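PDB 3A2Q: 6-aminohexanoate-cyclic-dimer hydrolase from Arthrobacter sp., which hydrolyses one amide bond of the cyclic dimer of 6-aminohexanoate, a nylon-6 by-product, to give the linear dimer. Local coordinates for residues P68-D73 with G116-P121; R138-L143 with S154-A159; C182-L187 with G213-S218; P189-I194 with A455-E460. The protein carries 1 engineered substitution. All blocks are in the same frame, centred on the assembly; numbering follows the deposited sequence.

Interaction 1: residues P68-D73 with G116-P121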
loop_
_atom_site.group_PDB
_atom_site.type_symbol
_atom_site.label_atom_id
_atom_site.label_comp_id
_atom_site.label_asym_id
_atom_site.label_seq_id
_atom_site.Cartn_x
_atom_site.Cartn_y
_atom_site.Cartn_z
ATOM N N PRO A 68 -18.662 3.543 1.003
ATOM C CA PRO A 68 -17.975 3.037 -0.187
ATOM C C PRO A 68 -16.481 2.844 0.041
ATOM O O PRO A 68 -15.879 3.524 0.875
ATOM C CB PRO A 68 -18.238 4.126 -1.236
ATOM C CG PRO A 68 -19.377 4.939 -0.664
ATOM C CD PRO A 68 -19.086 4.936 0.798
ATOM N N TYR A 69 -15.891 1.914 -0.706
ATOM C CA TYR A 69 -14.456 1.660 -0.633
ATOM C C TYR A 69 -13.990 1.200 -2.006
ATOM O O TYR A 69 -14.795 0.760 -2.829
ATOM C CB TYR A 69 -14.128 0.605 0.436
ATOM C CG TYR A 69 -14.154 -0.830 -0.032
ATOM C CD1 TYR A 69 -12.980 -1.481 -0.409
ATOM C CD2 TYR A 69 -15.348 -1.549 -0.074
ATOM C CE1 TYR A 69 -12.992 -2.817 -0.810
ATOM C CE2 TYR A 69 -15.372 -2.883 -0.476
ATOM C CZ TYR A 69 -14.191 -3.511 -0.840
ATOM O OH TYR A 69 -14.209 -4.829 -1.228
ATOM N N LEU A 70 -12.691 1.319 -2.256
ATOM C CA LEU A 70 -12.119 0.930 -3.534
ATOM C C LEU A 70 -11.127 -0.220 -3.387
ATOM O O LEU A 70 -10.427 -0.335 -2.382
ATOM C CB LEU A 70 -11.453 2.144 -4.185
ATOM C CG LEU A 70 -12.451 3.208 -4.648
ATOM C CD1 LEU A 70 -11.743 4.525 -4.914
ATOM C CD2 LEU A 70 -13.170 2.703 -5.891
ATOM N N LEU A 71 -11.073 -1.054 -4.420
ATOM C CA LEU A 71 -10.225 -2.236 -4.450
ATOM C C LEU A 71 -9.191 -2.163 -5.569
ATOM O O LEU A 71 -9.512 -1.793 -6.693
ATOM C CB LEU A 71 -11.121 -3.460 -4.658
ATOM C CG LEU A 71 -10.592 -4.877 -4.473
ATOM C CD1 LEU A 71 -10.340 -5.124 -2.995
ATOM C CD2 LEU A 71 -11.618 -5.869 -5.011
ATOM N N LYS A 72 -7.951 -2.523 -5.261
ATOM C CA LYS A 72 -6.884 -2.512 -6.259
ATOM C C LYS A 72 -7.146 -3.676 -7.210
ATOM O O LYS A 72 -7.556 -4.747 -6.771
ATOM C CB LYS A 72 -5.524 -2.699 -5.579
ATOM C CG LYS A 72 -4.319 -2.618 -6.508
ATOM C CD LYS A 72 -3.035 -2.844 -5.729
ATOM C CE LYS A 72 -1.795 -2.595 -6.575
ATOM N NZ LYS A 72 -0.536 -2.908 -5.828
ATOM N N ASP A 73 -6.923 -3.472 -8.506
ATOM C CA ASP A 73 -7.151 -4.547 -9.465
ATOM C C ASP A 73 -5.928 -5.449 -9.558
ATOM O O ASP A 73 -5.336 -5.627 -10.628
ATOM C CB ASP A 73 -7.508 -3.984 -10.849
ATOM C CG ASP A 73 -7.868 -5.077 -11.844
ATOM O OD1 ASP A 73 -8.530 -6.056 -11.438
ATOM O OD2 ASP A 73 -7.500 -4.957 -13.031
ATOM N N GLY A 116 -15.619 0.268 -6.852
ATOM C CA GLY A 116 -14.872 0.042 -8.076
ATOM C C GLY A 116 -13.439 -0.390 -7.828
ATOM O O GLY A 116 -13.038 -0.602 -6.684
ATOM N N LYS A 117 -12.670 -0.527 -8.904
ATOM C CA LYS A 117 -11.275 -0.939 -8.804
ATOM C C LYS A 117 -10.310 0.181 -9.192
ATOM O O LYS A 117 -10.625 1.018 -10.039
ATOM C CB LYS A 117 -11.017 -2.156 -9.688
ATOM C CG LYS A 117 -11.774 -3.405 -9.280
ATOM C CD LYS A 117 -11.260 -4.580 -10.080
ATOM C CE LYS A 117 -11.763 -5.906 -9.556
ATOM N NZ LYS A 117 -11.003 -7.008 -10.213
ATOM N N THR A 118 -9.130 0.178 -8.576
ATOM C CA THR A 118 -8.124 1.204 -8.834
ATOM C C THR A 118 -6.944 0.746 -9.680
ATOM O O THR A 118 -6.578 -0.431 -9.690
ATOM C CB THR A 118 -7.584 1.760 -7.522
ATOM O OG1 THR A 118 -7.156 0.671 -6.694
ATOM C CG2 THR A 118 -8.662 2.558 -6.810
ATOM N N ASN A 119 -6.328 1.707 -10.361
ATOM C CA ASN A 119 -5.204 1.443 -11.248
ATOM C C ASN A 119 -3.913 1.017 -10.547
ATOM O O ASN A 119 -3.674 1.359 -9.389
ATOM C CB ASN A 119 -4.957 2.676 -12.126
ATOM C CG ASN A 119 -4.099 2.370 -13.337
ATOM O OD1 ASN A 119 -4.083 1.241 -13.835
ATOM N ND2 ASN A 119 -3.397 3.382 -13.835
ATOM N N THR A 120 -3.091 0.268 -11.276
ATOM C CA THR A 120 -1.817 -0.249 -10.787
ATOM C C THR A 120 -0.871 -0.508 -11.958
ATOM O O THR A 120 -1.316 -0.688 -13.095
ATOM C CB THR A 120 -2.017 -1.610 -10.065
ATOM O OG1 THR A 120 -0.746 -2.237 -9.843
ATOM C CG2 THR A 120 -2.869 -2.543 -10.930
ATOM N N PRO A 121 0.448 -0.498 -11.708
ATOM C CA PRO A 121 1.340 -0.773 -12.836
ATOM C C PRO A 121 1.128 -2.263 -13.112
ATOM O O PRO A 121 0.601 -2.976 -12.254
ATOM C CB PRO A 121 2.730 -0.460 -12.276
ATOM C CG PRO A 121 2.561 -0.650 -10.787
ATOM C CD PRO A 121 1.208 -0.058 -10.526
HETATM O O HOH W 1 -9.386 -6.818 -7.754
#

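Interaction 2: residues R138-L143 with S154-A159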
loop_
_atom_site.group_PDB
_atom_site.type_symbol
_atom_site.label_atom_id
_atom_site.label_comp_id
_atom_site.label_asym_id
_atom_site.label_seq_id
_atom_site.Cartn_x
_atom_site.Cartn_y
_atom_site.Cartn_z
ATOM N N ARG A 138 -2.660 10.103 -12.192
ATOM C CA ARG A 138 -2.013 11.357 -11.842
ATOM C C ARG A 138 -2.298 11.814 -10.421
ATOM O O ARG A 138 -3.342 11.502 -9.852
ATOM C CB ARG A 138 -2.429 12.433 -12.849
ATOM C CG ARG A 138 -2.011 12.090 -14.279
ATOM C CD ARG A 138 -2.550 13.088 -15.301
ATOM N NE ARG A 138 -2.018 12.835 -16.641
ATOM C CZ ARG A 138 -0.813 13.211 -17.060
ATOM N NH1 ARG A 138 0.005 13.870 -16.251
ATOM N NH2 ARG A 138 -0.418 12.923 -18.292
ATOM N N ASN A 139 -1.357 12.569 -9.863
ATOM C CA ASN A 139 -1.458 13.053 -8.494
ATOM C C ASN A 139 -2.425 14.218 -8.308
ATOM O O ASN A 139 -2.292 15.261 -8.948
ATOM C CB ASN A 139 -0.071 13.456 -7.996
ATOM C CG ASN A 139 0.032 13.438 -6.487
ATOM O OD1 ASN A 139 -0.776 14.048 -5.795
ATOM N ND2 ASN A 139 1.037 12.736 -5.970
ATOM N N PRO A 140 -3.420 14.049 -7.423
ATOM C CA PRO A 140 -4.416 15.089 -7.140
ATOM C C PRO A 140 -3.774 16.389 -6.647
ATOM O O PRO A 140 -4.347 17.469 -6.792
ATOM C CB PRO A 140 -5.301 14.447 -6.071
ATOM C CG PRO A 140 -5.159 12.970 -6.340
ATOM C CD PRO A 140 -3.707 12.818 -6.667
ATOM N N TRP A 141 -2.587 16.279 -6.057
ATOM C CA TRP A 141 -1.887 17.452 -5.548
ATOM C C TRP A 141 -1.160 18.195 -6.666
ATOM O O TRP A 141 -0.902 19.389 -6.555
ATOM C CB TRP A 141 -0.882 17.055 -4.454
ATOM C CG TRP A 141 -1.517 16.421 -3.247
ATOM C CD1 TRP A 141 -1.924 15.125 -3.120
ATOM C CD2 TRP A 141 -1.859 17.072 -2.017
ATOM N NE1 TRP A 141 -2.504 14.926 -1.887
ATOM C CE2 TRP A 141 -2.478 16.106 -1.189
ATOM C CE3 TRP A 141 -1.706 18.379 -1.534
ATOM C CZ2 TRP A 141 -2.946 16.405 0.098
ATOM C CZ3 TRP A 141 -2.174 18.677 -0.247
ATOM C CH2 TRP A 141 -2.786 17.692 0.549
ATOM N N ASN A 142 -0.827 17.473 -7.732
ATOM C CA ASN A 142 -0.134 18.035 -8.891
ATOM C C ASN A 142 -0.258 17.018 -10.027
ATOM O O ASN A 142 0.458 16.021 -10.055
ATOM C CB ASN A 142 1.340 18.265 -8.560
ATOM C CG ASN A 142 2.051 19.065 -9.618
ATOM O OD1 ASN A 142 1.853 18.849 -10.810
ATOM N ND2 ASN A 142 2.902 19.990 -9.187
ATOM N N LEU A 143 -1.157 17.289 -10.969
ATOM C CA LEU A 143 -1.419 16.380 -12.089
ATOM C C LEU A 143 -0.226 15.972 -12.951
ATOM O O LEU A 143 -0.298 14.997 -13.704
ATOM C CB LEU A 143 -2.525 16.963 -12.970
ATOM C CG LEU A 143 -3.842 17.188 -12.221
ATOM C CD1 LEU A 143 -4.868 17.824 -13.148
ATOM C CD2 LEU A 143 -4.354 15.856 -11.677
ATOM N N SER A 154 -5.345 3.544 -5.613
ATOM C CA SER A 154 -6.039 3.602 -4.336
ATOM C C SER A 154 -5.566 4.803 -3.533
ATOM O O SER A 154 -6.374 5.487 -2.911
ATOM C CB SER A 154 -5.814 2.310 -3.546
ATOM O OG SER A 154 -6.452 1.220 -4.186
ATOM N N GLY A 155 -4.260 5.058 -3.543
ATOM C CA GLY A 155 -3.743 6.200 -2.810
ATOM C C GLY A 155 -4.340 7.504 -3.320
ATOM O O GLY A 155 -4.804 8.338 -2.539
ATOM N N ALA A 156 -4.338 7.676 -4.639
ATOM C CA ALA A 156 -4.883 8.883 -5.261
ATOM C C ALA A 156 -6.384 8.998 -5.023
ATOM O O ALA A 156 -6.899 10.085 -4.754
ATOM C CB ALA A 156 -4.596 8.873 -6.763
ATOM N N ALA A 157 -7.086 7.873 -5.128
ATOM C CA ALA A 157 -8.530 7.861 -4.931
ATOM C C ALA A 157 -8.898 8.408 -3.558
ATOM O O ALA A 157 -9.765 9.269 -3.438
ATOM C CB ALA A 157 -9.069 6.447 -5.094
ATOM N N VAL A 158 -8.235 7.907 -2.521
ATOM C CA VAL A 158 -8.508 8.362 -1.166
ATOM C C VAL A 158 -8.106 9.823 -0.971
ATOM O O VAL A 158 -8.786 10.575 -0.279
ATOM C CB VAL A 158 -7.778 7.471 -0.126
ATOM C CG1 VAL A 158 -8.002 8.018 1.287
ATOM C CG2 VAL A 158 -8.298 6.042 -0.227
ATOM N N ALA A 159 -7.007 10.226 -1.598
ATOM C CA ALA A 159 -6.537 11.600 -1.485
ATOM C C ALA A 159 -7.531 12.574 -2.126
ATOM O O ALA A 159 -7.639 13.723 -1.708
ATOM C CB ALA A 159 -5.175 11.735 -2.144
#

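Interaction 3: residues C182-L187 with G213-S218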
loop_
_atom_site.group_PDB
_atom_site.type_symbol
_atom_site.label_atom_id
_atom_site.label_comp_id
_atom_site.label_asym_id
_atom_site.label_seq_id
_atom_site.Cartn_x
_atom_site.Cartn_y
_atom_site.Cartn_z
ATOM N N CYS A 182 0.729 10.640 -1.937
ATOM C CA CYS A 182 -0.607 11.218 -2.063
ATOM C C CYS A 182 -1.186 11.855 -0.804
ATOM O O CYS A 182 -2.336 12.289 -0.802
ATOM C CB CYS A 182 -1.581 10.167 -2.593
ATOM S SG CYS A 182 -1.171 9.610 -4.264
ATOM N N GLY A 183 -0.403 11.906 0.266
ATOM C CA GLY A 183 -0.880 12.544 1.483
ATOM C C GLY A 183 -2.003 11.866 2.243
ATOM O O GLY A 183 -2.908 12.534 2.748
ATOM N N VAL A 184 -1.963 10.540 2.323
ATOM C CA VAL A 184 -2.979 9.803 3.068
ATOM C C VAL A 184 -2.269 8.802 3.975
ATOM O O VAL A 184 -1.046 8.681 3.926
ATOM C CB VAL A 184 -3.959 9.048 2.132
ATOM C CG1 VAL A 184 -4.681 10.039 1.230
ATOM C CG2 VAL A 184 -3.214 8.015 1.302
ATOM N N VAL A 185 -3.031 8.111 4.818
ATOM C CA VAL A 185 -2.449 7.117 5.709
ATOM C C VAL A 185 -2.392 5.764 5.007
ATOM O O VAL A 185 -3.392 5.300 4.463
ATOM C CB VAL A 185 -3.276 6.955 6.999
ATOM C CG1 VAL A 185 -2.574 5.980 7.932
ATOM C CG2 VAL A 185 -3.456 8.299 7.677
ATOM N N GLY A 186 -1.222 5.132 5.022
ATOM C CA GLY A 186 -1.083 3.836 4.387
ATOM C C GLY A 186 -0.396 2.860 5.317
ATOM O O GLY A 186 0.730 3.101 5.748
ATOM N N LEU A 187 -1.069 1.760 5.635
ATOM C CA LEU A 187 -0.489 0.770 6.529
ATOM C C LEU A 187 -0.208 -0.584 5.911
ATOM O O LEU A 187 -1.072 -1.167 5.251
ATOM C CB LEU A 187 -1.398 0.547 7.743
ATOM C CG LEU A 187 -1.046 -0.679 8.603
ATOM C CD1 LEU A 187 0.182 -0.376 9.452
ATOM C CD2 LEU A 187 -2.226 -1.044 9.488
ATOM N N GLY A 213 -2.621 -4.397 2.276
ATOM C CA GLY A 213 -2.579 -3.214 3.118
ATOM C C GLY A 213 -3.826 -2.354 3.079
ATOM O O GLY A 213 -4.784 -2.664 2.364
ATOM N N LEU A 214 -3.792 -1.249 3.822
ATOM C CA LEU A 214 -4.948 -0.366 3.950
ATOM C C LEU A 214 -4.647 1.116 3.789
ATOM O O LEU A 214 -3.586 1.596 4.208
ATOM C CB LEU A 214 -5.583 -0.588 5.324
ATOM C CG LEU A 214 -5.867 -2.051 5.675
ATOM C CD1 LEU A 214 -6.124 -2.178 7.169
ATOM C CD2 LEU A 214 -7.048 -2.553 4.859
ATOM N N PHE A 215 -5.611 1.830 3.202
ATOM C CA PHE A 215 -5.535 3.271 2.959
ATOM C C PHE A 215 -6.697 3.967 3.661
ATOM O O PHE A 215 -7.815 3.466 3.637
ATOM C CB PHE A 215 -5.674 3.581 1.464
ATOM C CG PHE A 215 -4.446 3.317 0.657
ATOM C CD1 PHE A 215 -3.362 4.191 0.709
ATOM C CD2 PHE A 215 -4.383 2.215 -0.186
ATOM C CE1 PHE A 215 -2.227 3.970 -0.075
ATOM C CE2 PHE A 215 -3.254 1.982 -0.975
ATOM C CZ PHE A 215 -2.177 2.862 -0.919
ATOM N N ALA A 216 -6.425 5.129 4.251
ATOM C CA ALA A 216 -7.438 5.938 4.929
ATOM C C ALA A 216 -6.872 7.334 5.210
ATOM O O ALA A 216 -5.700 7.602 4.949
ATOM C CB ALA A 216 -7.869 5.272 6.241
ATOM N N ARG A 217 -7.705 8.230 5.733
ATOM C CA ARG A 217 -7.237 9.571 6.053
ATOM C C ARG A 217 -7.170 9.806 7.565
ATOM O O ARG A 217 -6.775 10.881 8.020
ATOM C CB ARG A 217 -8.122 10.632 5.381
ATOM C CG ARG A 217 -8.002 10.659 3.856
ATOM C CD ARG A 217 -8.620 11.925 3.279
ATOM N NE ARG A 217 -10.031 12.038 3.628
ATOM C CZ ARG A 217 -11.019 11.414 2.993
ATOM N NH1 ARG A 217 -10.767 10.628 1.955
ATOM N NH2 ARG A 217 -12.264 11.563 3.416
ATOM N N SER A 218 -7.554 8.800 8.345
ATOM C CA SER A 218 -7.494 8.917 9.800
ATOM C C SER A 218 -6.951 7.625 10.395
ATOM O O SER A 218 -7.102 6.550 9.815
ATOM C CB SER A 218 -8.878 9.202 10.390
ATOM O OG SER A 218 -9.732 8.080 10.259
#

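Interaction 4: residues P189-I194 with A455-E460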
loop_
_atom_site.group_PDB
_atom_site.type_symbol
_atom_site.label_atom_id
_atom_site.label_comp_id
_atom_site.label_asym_id
_atom_site.label_seq_id
_atom_site.Cartn_x
_atom_site.Cartn_y
_atom_site.Cartn_z
ATOM N N PRO A 189 0.408 -3.929 7.372
ATOM C CA PRO A 189 0.406 -4.602 8.673
ATOM C C PRO A 189 1.472 -5.678 8.792
ATOM O O PRO A 189 2.272 -5.897 7.882
ATOM C CB PRO A 189 -1.005 -5.187 8.763
ATOM C CG PRO A 189 -1.367 -5.425 7.332
ATOM C CD PRO A 189 -0.814 -4.223 6.608
ATOM N N THR A 190 1.481 -6.333 9.943
ATOM C CA THR A 190 2.409 -7.422 10.204
ATOM C C THR A 190 2.129 -8.514 9.180
ATOM O O THR A 190 0.982 -8.719 8.793
ATOM C CB THR A 190 2.158 -8.005 11.602
ATOM O OG1 THR A 190 2.447 -7.000 12.583
ATOM C CG2 THR A 190 3.023 -9.240 11.838
ATOM N N ARG A 191 3.171 -9.212 8.751
ATOM C CA ARG A 191 3.000 -10.301 7.794
ATOM C C ARG A 191 2.001 -11.300 8.384
ATOM O O ARG A 191 2.100 -11.659 9.555
ATOM C CB ARG A 191 4.351 -10.989 7.551
ATOM C CG ARG A 191 4.278 -12.293 6.754
ATOM C CD ARG A 191 5.668 -12.901 6.619
ATOM N NE ARG A 191 6.530 -12.085 5.767
ATOM C CZ ARG A 191 7.824 -11.874 5.978
ATOM N NH1 ARG A 191 8.435 -12.414 7.028
ATOM N NH2 ARG A 191 8.516 -11.129 5.127
ATOM N N GLY A 192 1.039 -11.734 7.575
ATOM C CA GLY A 192 0.058 -12.694 8.044
ATOM C C GLY A 192 -1.123 -12.104 8.790
ATOM O O GLY A 192 -1.916 -12.847 9.375
ATOM N N ARG A 193 -1.247 -10.778 8.789
ATOM C CA ARG A 193 -2.363 -10.130 9.474
ATOM C C ARG A 193 -3.623 -10.200 8.619
ATOM O O ARG A 193 -4.695 -10.571 9.102
ATOM C CB ARG A 193 -2.039 -8.659 9.765
ATOM C CG ARG A 193 -3.151 -7.896 10.493
ATOM C CD ARG A 193 -3.325 -8.381 11.934
ATOM N NE ARG A 193 -2.149 -8.092 12.753
ATOM C CZ ARG A 193 -1.877 -8.696 13.907
ATOM N NH1 ARG A 193 -2.697 -9.626 14.382
ATOM N NH2 ARG A 193 -0.777 -8.382 14.579
ATOM N N ILE A 194 -3.487 -9.840 7.345
ATOM C CA ILE A 194 -4.620 -9.823 6.419
ATOM C C ILE A 194 -4.505 -10.901 5.355
ATOM O O ILE A 194 -3.510 -10.970 4.642
ATOM C CB ILE A 194 -4.731 -8.462 5.695
ATOM C CG1 ILE A 194 -4.817 -7.331 6.724
ATOM C CG2 ILE A 194 -5.951 -8.461 4.769
ATOM C CD1 ILE A 194 -4.968 -5.937 6.113
ATOM N N ALA A 455 6.933 -0.669 14.068
ATOM C CA ALA A 455 6.888 -1.291 15.390
ATOM C C ALA A 455 7.338 -2.747 15.301
ATOM O O ALA A 455 7.557 -3.273 14.209
ATOM C CB ALA A 455 5.476 -1.210 15.959
ATOM N N ALA A 456 7.481 -3.401 16.450
ATOM C CA ALA A 456 7.904 -4.796 16.466
ATOM C C ALA A 456 6.852 -5.690 15.810
ATOM O O ALA A 456 5.678 -5.330 15.735
ATOM C CB ALA A 456 8.164 -5.249 17.905
ATOM N N TYR A 457 7.289 -6.850 15.330
ATOM C CA TYR A 457 6.408 -7.829 14.683
ATOM C C TYR A 457 5.123 -8.021 15.494
ATOM O O TYR A 457 5.175 -8.348 16.684
ATOM C CB TYR A 457 7.134 -9.173 14.578
ATOM C CG TYR A 457 6.548 -10.152 13.583
ATOM C CD1 TYR A 457 6.938 -10.130 12.245
ATOM C CD2 TYR A 457 5.613 -11.106 13.980
ATOM C CE1 TYR A 457 6.411 -11.040 11.326
ATOM C CE2 TYR A 457 5.078 -12.017 13.073
ATOM C CZ TYR A 457 5.481 -11.977 11.746
ATOM O OH TYR A 457 4.944 -12.866 10.842
ATOM N N GLY A 458 3.981 -7.805 14.848
ATOM C CA GLY A 458 2.696 -7.979 15.501
ATOM C C GLY A 458 2.192 -6.874 16.415
ATOM O O GLY A 458 1.099 -6.992 16.968
ATOM N N ARG A 459 2.947 -5.793 16.560
ATOM C CA ARG A 459 2.528 -4.717 17.455
ATOM C C ARG A 459 1.799 -3.521 16.832
ATOM O O ARG A 459 2.152 -2.366 17.092
ATOM C CB ARG A 459 3.728 -4.210 18.257
ATOM C CG ARG A 459 4.414 -5.263 19.114
ATOM C CD ARG A 459 3.410 -6.014 19.971
ATOM N NE ARG A 459 2.638 -5.141 20.851
ATOM C CZ ARG A 459 3.080 -4.653 22.006
ATOM N NH1 ARG A 459 4.300 -4.944 22.435
ATOM N NH2 ARG A 459 2.289 -3.885 22.744
ATOM N N GLU A 460 0.778 -3.796 16.028
ATOM C CA GLU A 460 -0.007 -2.726 15.427
ATOM C C GLU A 460 -0.675 -1.919 16.536
ATOM O O GLU A 460 -0.960 -0.738 16.369
ATOM C CB GLU A 460 -1.085 -3.290 14.498
ATOM C CG GLU A 460 -0.580 -3.673 13.119
ATOM C CD GLU A 460 -0.162 -5.120 13.021
ATOM O OE1 GLU A 460 0.522 -5.610 13.940
ATOM O OE2 GLU A 460 -0.514 -5.763 12.012
HETATM O O HOH W 2 7.740 -13.460 9.450
#

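Interaction 1: residues P68-D73 with G116-P121
K117 and D73 form a buried salt bridge beside two parallel strands that pair L71 with K117 and K72 with T118. The K117 side chain leaves the sheet on the same face as L71. Its CB lies 4.1 Å from D73 CB and its CG passes beside L71 O; the extended chain then crosses the aspartate at a slant, CD 3.4 Å and CE 3.7 Å from D73 OD1. At the tip NZ closes the bridge, 2.9 Å from D73 OD1, which it meets on the anti side, 28° out of the carboxylate plane. The same NZ binds I82 O and a water that donates to K72 O, while D73 OD2 is held by T84 OG1 and S85 N. A methionine at the K117 position would probably leave D73 OD1 without its cationic mate and the bridging water without its donor. Between the backbones, L71 N reaches G116 O at 3.0 Å and D73 N reaches T118 O at 3.3 Å. On the other face, T118 CG2 packs 3.9 Å from L70 CB and its OG1 hydrogen-bonds S154 OG. K72, fully extended with CG anti to the backbone N (chi1 -176°), passes its CE 3.5 Å from T120 OG1 and delivers NZ to N169, S150 and S151. A parallel strand pair that carries a lysine to the serine S150 is consistent with the Ser-Ser-Lys centre of the amidase family, whose acyl-ester position is the engineered A174.

Interaction 2: residues R138-L143 with S154-A159
Apolar packing of P140 and W141 against the alanines A156 and A159 seats a loop on the flank of a buried helix. The loop belongs to the long connection between strand 113-118 and helix 152-159, so this chain folds back onto the helix it is about to enter. A156 and A159, three residues apart, direct their methyls at the loop. P140 leans on the first of them, its CD 4.0 Å from A156 CB, while its CG comes within 3.7 Å of the carbonyl oxygen A156 O and 4.4 Å of A159 CB. W141 meets the second methyl obliquely, NE1 lying 4.2 Å from A159 CB. With its CG anti to the carbonyl carbon (chi1 -62°), this rotamer turns the indole toward the helix, where NE1 lies near the methyl and hydrogen-bonds C182 O. The loop carries its own bracing. N139 to N142 make a type I turn, and N139 OD1 accepts from W141 N at 2.9 Å to form an Asx turn. R138 NH1 spans the loop to L143 O at 2.8 Å, the acceptor lying in the guanidinium plane. Further out, P140 also touches I42 of helix 24-42. The chemistry thus divides: the loop's own hydrogen bonds fix its shape, and van der Waals contact joins it to the helix, where alanines let the proline ring come close to the backbone.

Interaction 3: residues C182-L187 with G213-S218
V184 and F215 meet at a slant where two antiparallel strands begin to pair. With CG1 anti to the carbonyl carbon (chi1 -60°), the valine's other branch, CG2, falls between the backbone N and the carbonyl carbon and lies 3.9 Å from F215 CD1. The ring also lies obliquely beside G186, its CD1 4.3 Å from G186 CA. These two residues form a non-hydrogen-bonded pair, and a CB on the glycine would project into the phenylalanine's side of the sheet, close to CE1. The same ring reaches S154 of helix 152-159. V185, L187, L214 and A216 point to the other face, where helix 219-229 lies against L187, L214 and A216. Their backbones supply two hydrogen-bonded pairs: V185 N donates to A216 O at 2.7 Å and L187 N to L214 O at 2.9 Å, each with a return bond. Past the paired region, V184 CG1 rests 4.3 Å from R217 CG, and the guanidinium continues to V158 O and a cation-pi contact with W7. S218, the N-cap of helix 219-229, turns its OG to D221 N and also hydrogen-bonds D9 OD2. Chemically, the backbone bonds set the strand register, while the opposition of glycine and aromatic ring lets a bulky group lie close against the sheet.

Interaction 4: residues P189-I194 with A455-E460
E460 is gripped from both faces of its carboxylate by T190 and R193, two bonds falling on each oxygen. On one face T190 N donates almost straight to E460 OE2, 2.9 Å away at 174°, and T190 OG1 donates to E460 OE1 at 2.7 Å. On the opposite face R193 binds side-on: its NE makes a salt bridge to E460 OE2 at 2.9 Å, and its NH2 reaches E460 OE1 at 3.1 Å. The two flat groups are therefore steeply inclined, their planes 62° apart, although OE2 lies near the plane of the guanidinium. Bends at chi2 and chi3 fold the arginine into this pose, and its NH1 holds P241 O. A glutamine in place of E460 would probably weaken the grip, leaving the R193 guanidinium without its negative mate. T190 OG1 also accepts from G458 N at 2.9 Å, so one hydroxyl ties turn and carboxylate together. Outside this polar knot, T190 CG2 sits over the centre of the Y457 ring, 3.6 Å from its centroid, in a CH-pi contact. At the ring's far end a water takes a bond from R191 NH1 at 2.7 Å and lies within weak reach of Y457 OH, while R191 NE and NH2 hold G208 O and V430 O. Both segments turn in type II fashion, with G192 and G458 at the third position. The chemistry implies that two loops distant in sequence are joined mainly by charge and directed hydrogen bonds, through a glutamate in the first turn of helix 460-473.

In the fold
All four contacts are buried, yet they differ in how they are held. Interactions 1 and 3 pair neighbouring strands of the same mixed sheet, parallel in the first and antiparallel in the third. Interaction 2 is the smallest and is held by van der Waals contact, without polar bonds between its segments; its helix 152-159 bridges interactions 1 and 3, S154 meeting T118 of interaction 1, and V158 and A159 meeting R217 and V184 of interaction 3. Interaction 4, on the other side of the chain's centre from interactions 1 and 2, links loops rather than strands and relies on charge; I194 and P189 pack against L214 and G213 of interaction 3. Only interaction 1 contains a residue of the proposed charge relay.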